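Local coordinates for reticulocyte binding protein (Streptococcus agalactiae COH1, PDB 3FAW), which is a cell-wall-anchored pullulanase that probably hydrolyses alpha-1,6-glucosidic linkages in pullulan and related branched alpha-glucans, at residues E300-D303 and Y304-K307; A370-K373 and Q374-D378; L576-H579 and D580-A583; I586-P590 and K591-E595. One frame throughout, in Å; residues are numbered along the deposited sequence.

Interaction 1: E300-D303 and Y304-K307. With CA (calcium ion), chain C.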
loop_
_atom_site.group_PDB
_atom_site.type_symbol
_atom_site.label_atom_id
_atom_site.label_comp_id
_atom_site.label_asym_id
_atom_site.label_seq_id
_atom_site.Cartn_x
_atom_site.Cartn_y
_atom_site.Cartn_z
ATOM N N GLU A 300 -17.391 -12.620 9.647
ATOM C CA GLU A 300 -18.820 -12.909 9.501
ATOM C C GLU A 300 -19.370 -12.582 8.106
ATOM O O GLU A 300 -20.516 -12.921 7.803
ATOM C CB GLU A 300 -19.635 -12.143 10.551
ATOM C CG GLU A 300 -19.223 -12.406 11.997
ATOM C CD GLU A 300 -20.166 -11.763 13.003
ATOM O OE1 GLU A 300 -21.369 -12.116 13.021
ATOM O OE2 GLU A 300 -19.705 -10.909 13.785
ATOM N N LYS A 301 -18.565 -11.918 7.274
ATOM C CA LYS A 301 -18.966 -11.542 5.915
ATOM C C LYS A 301 -18.066 -12.122 4.813
ATOM O O LYS A 301 -18.111 -11.664 3.669
ATOM C CB LYS A 301 -19.010 -10.008 5.811
ATOM C CG LYS A 301 -20.168 -9.375 6.575
ATOM C CD LYS A 301 -21.501 -9.912 6.059
ATOM C CE LYS A 301 -22.671 -9.036 6.410
ATOM N NZ LYS A 301 -23.883 -9.511 5.692
ATOM N N LEU A 302 -17.272 -13.138 5.153
ATOM C CA LEU A 302 -16.370 -13.784 4.188
ATOM C C LEU A 302 -17.094 -14.680 3.181
ATOM O O LEU A 302 -16.602 -14.883 2.068
ATOM C CB LEU A 302 -15.287 -14.602 4.908
ATOM C CG LEU A 302 -14.280 -13.831 5.768
ATOM C CD1 LEU A 302 -13.357 -14.807 6.523
ATOM C CD2 LEU A 302 -13.465 -12.844 4.939
ATOM N N ASP A 303 -18.240 -15.231 3.576
ATOM C CA ASP A 303 -19.069 -16.035 2.671
ATOM C C ASP A 303 -19.437 -15.247 1.407
ATOM O O ASP A 303 -19.381 -15.782 0.301
ATOM C CB ASP A 303 -20.339 -16.522 3.384
ATOM C CG ASP A 303 -20.095 -17.738 4.285
ATOM O OD1 ASP A 303 -18.933 -18.180 4.431
ATOM O OD2 ASP A 303 -21.082 -18.258 4.854
ATOM N N TYR A 304 -19.794 -13.976 1.582
ATOM C CA TYR A 304 -20.063 -13.069 0.461
ATOM C C TYR A 304 -18.894 -13.006 -0.524
ATOM O O TYR A 304 -19.091 -13.076 -1.740
ATOM C CB TYR A 304 -20.355 -11.657 0.981
ATOM C CG TYR A 304 -20.440 -10.595 -0.101
ATOM C CD1 TYR A 304 -21.627 -10.389 -0.806
ATOM C CD2 TYR A 304 -19.339 -9.797 -0.415
ATOM C CE1 TYR A 304 -21.715 -9.421 -1.796
ATOM C CE2 TYR A 304 -19.417 -8.822 -1.413
ATOM C CZ TYR A 304 -20.612 -8.642 -2.098
ATOM O OH TYR A 304 -20.717 -7.689 -3.082
ATOM N N LEU A 305 -17.684 -12.860 0.013
ATOM C CA LEU A 305 -16.479 -12.759 -0.804
ATOM C C LEU A 305 -16.088 -14.109 -1.400
ATOM O O LEU A 305 -15.595 -14.170 -2.525
ATOM C CB LEU A 305 -15.321 -12.177 0.012
ATOM C CG LEU A 305 -15.488 -10.729 0.485
ATOM C CD1 LEU A 305 -14.314 -10.318 1.366
ATOM C CD2 LEU A 305 -15.624 -9.774 -0.690
ATOM N N GLN A 306 -16.307 -15.189 -0.650
ATOM C CA GLN A 306 -16.109 -16.539 -1.185
ATOM C C GLN A 306 -17.011 -16.757 -2.404
ATOM O O GLN A 306 -16.561 -17.255 -3.436
ATOM C CB GLN A 306 -16.394 -17.603 -0.118
ATOM C CG GLN A 306 -16.129 -19.032 -0.580
ATOM C CD GLN A 306 -16.421 -20.079 0.487
ATOM O OE1 GLN A 306 -17.121 -19.814 1.470
ATOM N NE2 GLN A 306 -15.890 -21.281 0.289
ATOM N N LYS A 307 -18.281 -16.377 -2.278
ATOM C CA LYS A 307 -19.235 -16.480 -3.383
ATOM C C LYS A 307 -18.859 -15.544 -4.534
ATOM O O LYS A 307 -18.915 -15.937 -5.697
ATOM C CB LYS A 307 -20.656 -16.170 -2.907
ATOM C CG LYS A 307 -21.251 -17.204 -1.956
ATOM C CD LYS A 307 -22.522 -16.668 -1.296
ATOM C CE LYS A 307 -23.218 -17.724 -0.437
ATOM N NZ LYS A 307 -22.518 -17.974 0.859
HETATM CA CA CA C . -19.091 -17.601 -7.302
HETATM O O HOH W 1 -19.821 -19.093 0.813
HETATM O O HOH W 2 -17.149 -18.335 -6.121
HETATM O O HOH W 3 -21.216 -16.418 -7.483
HETATM O O HOH W 4 -17.840 -18.774 -8.984
HETATM O O HOH W 5 -17.921 -15.878 -8.877
#
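The carbonyl oxygen of Asp303 is gripped twice. Lys307 N donates to Asp303 O over 2.9 Å, an i to i+4 bond with an N-H...O angle of 164°, while water 1 adds a weak, long bond to the same oxygen. That water is itself shared by two side chains: it accepts from Lys307 NZ at 2.9 Å and donates to Gln306 OE1 at the same 2.9 Å. The lysine arrives there by folding back over the backbone. Its CG already lies 3.3 Å from Asp303 O; the chain then runs out extended until a kink at the last torsion (chi4 75°) brings NZ over Asp303 CB. Lys307 NZ and Asp303 OD2 stay 4.3 Å apart, too far for a salt bridge, although the opposite charges may still attract; OD1 of the aspartate instead pairs with Arg382. Gln306 lies alongside Asp303, pointing the same way, with amide and carboxylate planes 48° apart.

This is the first turn of helix 302-308, which leads into the second strand of the catalytic (beta/alpha)8 barrel. Leu302 and Leu305 turn inward together onto Ile313 of that strand, and Gln306 N binds Leu302 O at 2.8 Å. Tyr304 swings toward Trp675, meeting it edge-to-face, and its hydroxyl bonds to Glu622; Lys301, just ahead of the helix, makes a cation-pi contact with the same tryptophan. At the end of the segment, Lys307 O binds a calcium ion at 2.3 Å, joined by four waters, one of which also donates to Gln306 O.

Interaction 2: A370-K373 and Q374-D378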
loop_
_atom_site.group_PDB
_atom_site.type_symbol
_atom_site.label_atom_id
_atom_site.label_comp_id
_atom_site.label_asym_id
_atom_site.label_seq_id
_atom_site.Cartn_x
_atom_site.Cartn_y
_atom_site.Cartn_z
ATOM N N ALA A 370 -4.129 -12.474 18.064
ATOM C CA ALA A 370 -5.036 -13.618 17.990
ATOM C C ALA A 370 -6.218 -13.347 17.045
ATOM O O ALA A 370 -6.641 -14.226 16.297
ATOM C CB ALA A 370 -5.543 -13.973 19.384
ATOM N N GLU A 371 -6.738 -12.123 17.080
ATOM C CA GLU A 371 -7.883 -11.744 16.248
ATOM C C GLU A 371 -7.567 -11.675 14.747
ATOM O O GLU A 371 -8.397 -12.070 13.930
ATOM C CB GLU A 371 -8.448 -10.405 16.714
ATOM C CG GLU A 371 -9.133 -10.462 18.068
ATOM C CD GLU A 371 -9.335 -9.085 18.662
ATOM O OE1 GLU A 371 -8.337 -8.355 18.838
ATOM O OE2 GLU A 371 -10.491 -8.727 18.947
ATOM N N LEU A 372 -6.384 -11.172 14.383
ATOM C CA LEU A 372 -5.987 -11.123 12.969
ATOM C C LEU A 372 -5.650 -12.523 12.444
ATOM O O LEU A 372 -6.001 -12.867 11.319
ATOM C CB LEU A 372 -4.809 -10.164 12.743
ATOM C CG LEU A 372 -4.355 -9.997 11.277
ATOM C CD1 LEU A 372 -5.517 -9.555 10.377
ATOM C CD2 LEU A 372 -3.189 -9.015 11.160
ATOM N N LYS A 373 -4.966 -13.322 13.258
ATOM C CA LYS A 373 -4.683 -14.712 12.904
ATOM C C LYS A 373 -5.964 -15.509 12.646
ATOM O O LYS A 373 -6.015 -16.323 11.724
ATOM C CB LYS A 373 -3.867 -15.398 14.005
ATOM C CG LYS A 373 -2.379 -15.058 14.022
ATOM C CD LYS A 373 -1.690 -15.858 15.111
ATOM C CE LYS A 373 -0.212 -15.577 15.216
ATOM N NZ LYS A 373 0.479 -16.689 15.944
ATOM N N GLN A 374 -6.989 -15.277 13.461
ATOM C CA GLN A 374 -8.262 -15.990 13.336
ATOM C C GLN A 374 -8.993 -15.597 12.054
ATOM O O GLN A 374 -9.488 -16.461 11.329
ATOM C CB GLN A 374 -9.153 -15.730 14.557
ATOM C CG GLN A 374 -10.455 -16.546 14.585
ATOM C CD GLN A 374 -10.219 -18.042 14.729
ATOM O OE1 GLN A 374 -10.646 -18.835 13.887
ATOM N NE2 GLN A 374 -9.537 -18.431 15.795
ATOM N N LEU A 375 -9.057 -14.297 11.781
ATOM C CA LEU A 375 -9.608 -13.798 10.522
ATOM C C LEU A 375 -8.885 -14.418 9.317
ATOM O O LEU A 375 -9.526 -14.831 8.356
ATOM C CB LEU A 375 -9.504 -12.267 10.458
ATOM C CG LEU A 375 -9.854 -11.607 9.118
ATOM C CD1 LEU A 375 -11.288 -11.934 8.717
ATOM C CD2 LEU A 375 -9.636 -10.100 9.179
ATOM N N ILE A 376 -7.556 -14.480 9.381
ATOM C CA ILE A 376 -6.742 -15.011 8.279
ATOM C C ILE A 376 -6.955 -16.523 8.103
ATOM O O ILE A 376 -7.029 -17.016 6.980
ATOM C CB ILE A 376 -5.242 -14.675 8.475
ATOM C CG1 ILE A 376 -5.011 -13.176 8.245
ATOM C CG2 ILE A 376 -4.377 -15.474 7.515
ATOM C CD1 ILE A 376 -3.599 -12.692 8.568
ATOM N N HIS A 377 -7.082 -17.235 9.219
ATOM C CA HIS A 377 -7.442 -18.658 9.217
ATOM C C HIS A 377 -8.843 -18.866 8.624
ATOM O O HIS A 377 -9.066 -19.817 7.882
ATOM C CB HIS A 377 -7.371 -19.218 10.644
ATOM C CG HIS A 377 -7.347 -20.718 10.719
ATOM N ND1 HIS A 377 -6.316 -21.475 10.203
ATOM C CD2 HIS A 377 -8.212 -21.596 11.282
ATOM C CE1 HIS A 377 -6.558 -22.756 10.427
ATOM N NE2 HIS A 377 -7.700 -22.856 11.085
ATOM N N ASP A 378 -9.773 -17.967 8.947
ATOM C CA ASP A 378 -11.134 -17.997 8.379
ATOM C C ASP A 378 -11.144 -17.674 6.872
ATOM O O ASP A 378 -11.950 -18.215 6.126
ATOM C CB ASP A 378 -12.063 -17.028 9.127
ATOM C CG ASP A 378 -12.236 -17.381 10.609
ATOM O OD1 ASP A 378 -11.786 -18.465 11.041
ATOM O OD2 ASP A 378 -12.818 -16.557 11.350
#
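Lys373, Gln374 and Leu372 carry most of this local contact, and each uses a different part of itself. Lys373 contributes its backbone: its carbonyl oxygen accepts from His377 N at 2.9 Å, with His377 CB resting 3.4 Å from Lys373 O. The rest of Lys373 leads off the helix as a fully extended chain, and NZ reaches a salt bridge with Glu448 and the carbonyl oxygens of Pro246 and Leu249, which together satisfy a buried ammonium group. Gln374 meets the preceding turn through its near end, N binding Ala370 O at 3.0 Å and CB lying 3.4 Å from Ala370 O.

Leu372 supplies the apolar part. With CG anti to the backbone N (chi1 -178°), it leans along the helix until CG stands 3.9 Å from CD1 of Ile376, one turn on. Ile376 answers from its own branch, CG1 passing 3.2 Å from Leu372 O as CD1 reaches across to the leucine. Leu372 CD1 and Leu375 CD2 approach more loosely, at 4.3 Å. Phe295 receives Leu372 and Leu375, whereas Phe449 of helix 432-449 packs on Leu372, Lys373 and Ile376. Such i to i+3 and i to i+4 apolar pairing, facing inward from an otherwise polar surface, is that of an amphipathic helix, here helix 367-381, which links the second and third strands of the TIM barrel.

Interaction 3: L576-H579 and D580-A583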
loop_
_atom_site.group_PDB
_atom_site.type_symbol
_atom_site.label_atom_id
_atom_site.label_comp_id
_atom_site.label_asym_id
_atom_site.label_seq_id
_atom_site.Cartn_x
_atom_site.Cartn_y
_atom_site.Cartn_z
ATOM N N LEU A 576 -12.240 9.119 -6.813
ATOM C CA LEU A 576 -13.678 8.809 -6.908
ATOM C C LEU A 576 -13.914 7.318 -7.145
ATOM O O LEU A 576 -13.117 6.662 -7.819
ATOM C CB LEU A 576 -14.343 9.602 -8.041
ATOM C CG LEU A 576 -14.403 11.127 -7.897
ATOM C CD1 LEU A 576 -14.822 11.770 -9.214
ATOM C CD2 LEU A 576 -15.347 11.533 -6.769
ATOM N N THR A 577 -15.008 6.788 -6.596
ATOM C CA THR A 577 -15.417 5.413 -6.892
ATOM C C THR A 577 -15.771 5.302 -8.378
ATOM O O THR A 577 -16.036 6.311 -9.037
ATOM C CB THR A 577 -16.643 4.945 -6.066
ATOM O OG1 THR A 577 -17.819 5.646 -6.488
ATOM C CG2 THR A 577 -16.424 5.147 -4.560
ATOM N N LEU A 578 -15.779 4.075 -8.891
ATOM C CA LEU A 578 -16.110 3.825 -10.292
ATOM C C LEU A 578 -17.488 4.378 -10.671
ATOM O O LEU A 578 -17.652 4.964 -11.740
ATOM C CB LEU A 578 -16.053 2.320 -10.595
ATOM C CG LEU A 578 -16.275 1.912 -12.053
ATOM C CD1 LEU A 578 -15.363 2.702 -12.987
ATOM C CD2 LEU A 578 -16.076 0.407 -12.210
ATOM N N HIS A 579 -18.470 4.185 -9.796
ATOM C CA HIS A 579 -19.817 4.724 -10.002
ATOM C C HIS A 579 -19.806 6.254 -10.093
ATOM O O HIS A 579 -20.351 6.841 -11.035
ATOM C CB HIS A 579 -20.730 4.284 -8.852
ATOM C CG HIS A 579 -22.094 4.896 -8.892
ATOM N ND1 HIS A 579 -22.381 6.108 -8.303
ATOM C CD2 HIS A 579 -23.251 4.464 -9.448
ATOM C CE1 HIS A 579 -23.656 6.399 -8.500
ATOM N NE2 HIS A 579 -24.206 5.417 -9.190
ATOM N N ASP A 580 -19.171 6.886 -9.108
ATOM C CA ASP A 580 -19.177 8.342 -8.982
ATOM C C ASP A 580 -18.405 9.044 -10.101
ATOM O O ASP A 580 -18.809 10.115 -10.555
ATOM C CB ASP A 580 -18.622 8.766 -7.616
ATOM C CG ASP A 580 -19.521 8.351 -6.451
ATOM O OD1 ASP A 580 -20.679 7.935 -6.662
ATOM O OD2 ASP A 580 -19.062 8.458 -5.301
ATOM N N VAL A 581 -17.299 8.449 -10.539
ATOM C CA VAL A 581 -16.491 9.022 -11.624
ATOM C C VAL A 581 -17.198 8.874 -12.979
ATOM O O VAL A 581 -17.088 9.742 -13.840
ATOM C CB VAL A 581 -15.070 8.404 -11.673
ATOM C CG1 VAL A 581 -15.102 6.978 -12.242
ATOM C CG2 VAL A 581 -14.134 9.289 -12.478
ATOM N N ILE A 582 -17.934 7.780 -13.158
ATOM C CA ILE A 582 -18.775 7.606 -14.344
ATOM C C ILE A 582 -19.857 8.688 -14.408
ATOM O O ILE A 582 -20.037 9.318 -15.447
ATOM C CB ILE A 582 -19.420 6.201 -14.393
ATOM C CG1 ILE A 582 -18.374 5.159 -14.799
ATOM C CG2 ILE A 582 -20.593 6.172 -15.378
ATOM C CD1 ILE A 582 -18.820 3.719 -14.602
ATOM N N ALA A 583 -20.556 8.908 -13.294
ATOM C CA ALA A 583 -21.615 9.920 -13.215
ATOM C C ALA A 583 -21.070 11.331 -13.444
ATOM O O ALA A 583 -21.720 12.161 -14.094
ATOM C CB ALA A 583 -22.327 9.844 -11.867
HETATM O O HOH W 6 -16.446 8.651 -4.839
#
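The imidazole of His579 and the carboxylate of its neighbour Asp580 stand steeply to one another, their planes 72° apart. His579 ND1 donates to Asp580 OD1 over 3.0 Å, and the bond is nearly straight (171°). The oxygen lies in the plane of the ring, but from the aspartate's side the donor comes in on the anti side, somewhat out of the carboxylate plane. The first torsion of His579 sets CG beside its carbonyl carbon and so carries the ring forward, toward Asp580. Thr626 binds the same OD1, and Lys627 N binds OD2, so both oxygens of the buried carboxylate have partners.

Thr577 crosses this carboxylate obliquely. Its OG1, held between backbone N and carbonyl carbon (chi1 69°), accepts from Asp580 N at 3.2 Å, which makes Thr577 the N-cap of helix 578-586; OG1 also bonds to Arg625 O. In place of the direct return bond of a capping box, water 6 accepts from Thr577 N at 2.9 Å and donates to Asp580 OD2 at 2.7 Å. The helix stands between the seventh and eighth strands of the catalytic (beta/alpha)8 barrel, in the excursion that joins them.

Apolar pairs follow along the turn. Leu576, just ahead of the helix, sets CB 3.9 Å from CB of Val581. Leu578 leans one turn on, its CD1 meeting CD1 of Ile582 at 3.9 Å, while CG1 of Ile582 passes only 3.1 Å from Leu578 O. Ile597 of helix 590-609 packs against His579, Ile582 and Ala583.

Interaction 4: I586-P590 and K591-E595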
loop_
_atom_site.group_PDB
_atom_site.type_symbol
_atom_site.label_atom_id
_atom_site.label_comp_id
_atom_site.label_asym_id
_atom_site.label_seq_id
_atom_site.Cartn_x
_atom_site.Cartn_y
_atom_site.Cartn_z
ATOM N N ILE A 586 -19.851 11.637 -17.437
ATOM C CA ILE A 586 -20.985 11.869 -18.344
ATOM C C ILE A 586 -21.868 13.044 -17.902
ATOM O O ILE A 586 -22.769 13.449 -18.638
ATOM C CB ILE A 586 -21.875 10.596 -18.507
ATOM C CG1 ILE A 586 -22.651 10.281 -17.222
ATOM C CG2 ILE A 586 -21.028 9.405 -18.930
ATOM C CD1 ILE A 586 -23.420 8.964 -17.262
ATOM N N ASN A 587 -21.613 13.571 -16.703
ATOM C CA ASN A 587 -22.404 14.657 -16.113
ATOM C C ASN A 587 -23.903 14.340 -16.040
ATOM O O ASN A 587 -24.728 15.027 -16.647
ATOM C CB ASN A 587 -22.167 15.981 -16.859
ATOM C CG ASN A 587 -22.792 17.181 -16.144
ATOM O OD1 ASN A 587 -23.424 18.037 -16.770
ATOM N ND2 ASN A 587 -22.629 17.233 -14.828
ATOM N N LYS A 588 -24.245 13.293 -15.295
ATOM C CA LYS A 588 -25.643 12.911 -15.100
ATOM C C LYS A 588 -25.966 12.643 -13.623
ATOM O O LYS A 588 -25.111 12.194 -12.857
ATOM C CB LYS A 588 -25.979 11.694 -15.961
ATOM C CG LYS A 588 -25.987 11.999 -17.455
ATOM C CD LYS A 588 -26.476 10.810 -18.269
ATOM C CE LYS A 588 -26.624 11.175 -19.736
ATOM N NZ LYS A 588 -27.189 10.054 -20.538
ATOM N N ASP A 589 -27.204 12.944 -13.240
ATOM C CA ASP A 589 -27.681 12.739 -11.874
ATOM C C ASP A 589 -28.082 11.275 -11.708
ATOM O O ASP A 589 -28.936 10.791 -12.453
ATOM C CB ASP A 589 -28.885 13.649 -11.591
ATOM C CG ASP A 589 -29.241 13.729 -10.108
ATOM O OD1 ASP A 589 -28.795 12.877 -9.316
ATOM O OD2 ASP A 589 -29.981 14.662 -9.727
ATOM N N PRO A 590 -27.456 10.557 -10.750
ATOM C CA PRO A 590 -27.868 9.183 -10.426
ATOM C C PRO A 590 -29.348 9.007 -10.048
ATOM O O PRO A 590 -29.865 7.895 -10.126
ATOM C CB PRO A 590 -26.974 8.820 -9.234
ATOM C CG PRO A 590 -25.791 9.701 -9.356
ATOM C CD PRO A 590 -26.295 10.979 -9.942
ATOM N N LYS A 591 -30.016 10.083 -9.634
ATOM C CA LYS A 591 -31.455 10.037 -9.338
ATOM C C LYS A 591 -32.298 9.669 -10.566
ATOM O O LYS A 591 -33.350 9.041 -10.429
ATOM C CB LYS A 591 -31.932 11.378 -8.767
ATOM C CG LYS A 591 -33.352 11.342 -8.199
ATOM C CD LYS A 591 -33.763 12.677 -7.588
ATOM C CE LYS A 591 -33.106 12.926 -6.234
ATOM N NZ LYS A 591 -33.551 11.952 -5.198
ATOM N N VAL A 592 -31.840 10.071 -11.752
ATOM C CA VAL A 592 -32.531 9.755 -13.008
ATOM C C VAL A 592 -31.732 8.855 -13.962
ATOM O O VAL A 592 -32.307 8.284 -14.891
ATOM C CB VAL A 592 -32.914 11.041 -13.780
ATOM C CG1 VAL A 592 -33.788 11.936 -12.921
ATOM C CG2 VAL A 592 -31.667 11.784 -14.251
ATOM N N ALA A 593 -30.422 8.731 -13.744
ATOM C CA ALA A 593 -29.548 8.011 -14.677
ATOM C C ALA A 593 -28.809 6.822 -14.041
ATOM O O ALA A 593 -27.770 6.397 -14.549
ATOM C CB ALA A 593 -28.549 8.981 -15.299
ATOM N N GLU A 594 -29.356 6.282 -12.952
ATOM C CA GLU A 594 -28.759 5.131 -12.258
ATOM C C GLU A 594 -28.501 3.943 -13.189
ATOM O O GLU A 594 -27.450 3.302 -13.120
ATOM C CB GLU A 594 -29.658 4.691 -11.090
ATOM C CG GLU A 594 -29.278 3.352 -10.443
ATOM C CD GLU A 594 -29.941 3.135 -9.090
ATOM O OE1 GLU A 594 -31.079 3.613 -8.894
ATOM O OE2 GLU A 594 -29.324 2.479 -8.225
ATOM N N GLU A 595 -29.472 3.657 -14.050
ATOM C CA GLU A 595 -29.419 2.508 -14.953
ATOM C C GLU A 595 -28.303 2.646 -16.002
ATOM O O GLU A 595 -27.563 1.693 -16.254
ATOM C CB GLU A 595 -30.787 2.336 -15.626
ATOM C CG GLU A 595 -30.908 1.174 -16.606
ATOM C CD GLU A 595 -30.870 -0.185 -15.940
ATOM O OE1 GLU A 595 -30.851 -0.254 -14.693
ATOM O OE2 GLU A 595 -30.862 -1.192 -16.677
#
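One carbonyl oxygen, that of Asp589, takes two backbone N-H groups in succession. Ala593 N reaches Asp589 O at 2.8 Å within the carbonyl plane, though its N-H...O angle is a bent 137°. Val592 N approaches the same oxygen at 3.1 Å from well above that plane, as an i to i+3 bond. The shared acceptor therefore ties a tight 3-10-like turn to the alpha-type bond that follows it.

The side chain of Asp589 secures the remaining early amide. Its CG lies anti to the backbone N (chi1 -167°), which holds the carboxylate alongside Lys591; Lys591 N donates to Asp589 OD1 at 3.1 Å in an almost straight bond, meeting the oxygen from above the carboxylate plane. Lys591 CB sits 3.5 Å from OD1, whereas the ammonium end bends away. Asp589 OD2 binds Lys654 N, so the buried acid also ties this connection to a loop.

Asp589 is thus the N-cap of helix 590-609, and Pro590, which has no N-H to satisfy, occupies N1 of the helix. Together with the Schellman motif that closes helix 578-586 at Asn587, the segment is a short helix-to-helix connection of the catalytic barrel, between its seventh and eighth strands.

Just before the cap, Lys588 rests its methylenes against the next turn: CB lies 3.8 Å from Ala593 CB, and CD approaches the same methyl. These are the N' and N4 positions that a hydrophobic staple would use, here bridged only by a lysine stem and an alanine methyl. Glu594 CB, in turn, lies 3.4 Å from Pro590 O.

How the interactions relate
All four contacts are local, in helices or at helix starts of the catalytic (beta/alpha)8 barrel, and they fall into two pairs. Interactions 1 and 2 come first along the chain, their centres 15 Å apart; helices 302-308 and 367-381 lie before and after strand 312-315 and touch where Leu302 packs on Leu375 and Asp378, and Arg382 bonds to Asp303 of one and Asp378 O of the other. Interactions 3 and 4 follow much later, only 11 Å apart, as helix 578-586 turns into helix 590-609 ahead of strand 614-618. There Pro590 packs on His579 and Ala583. The centres of interactions 2 and 4 are 41 Å apart, so the two pairs lie in separate parts of one barrel.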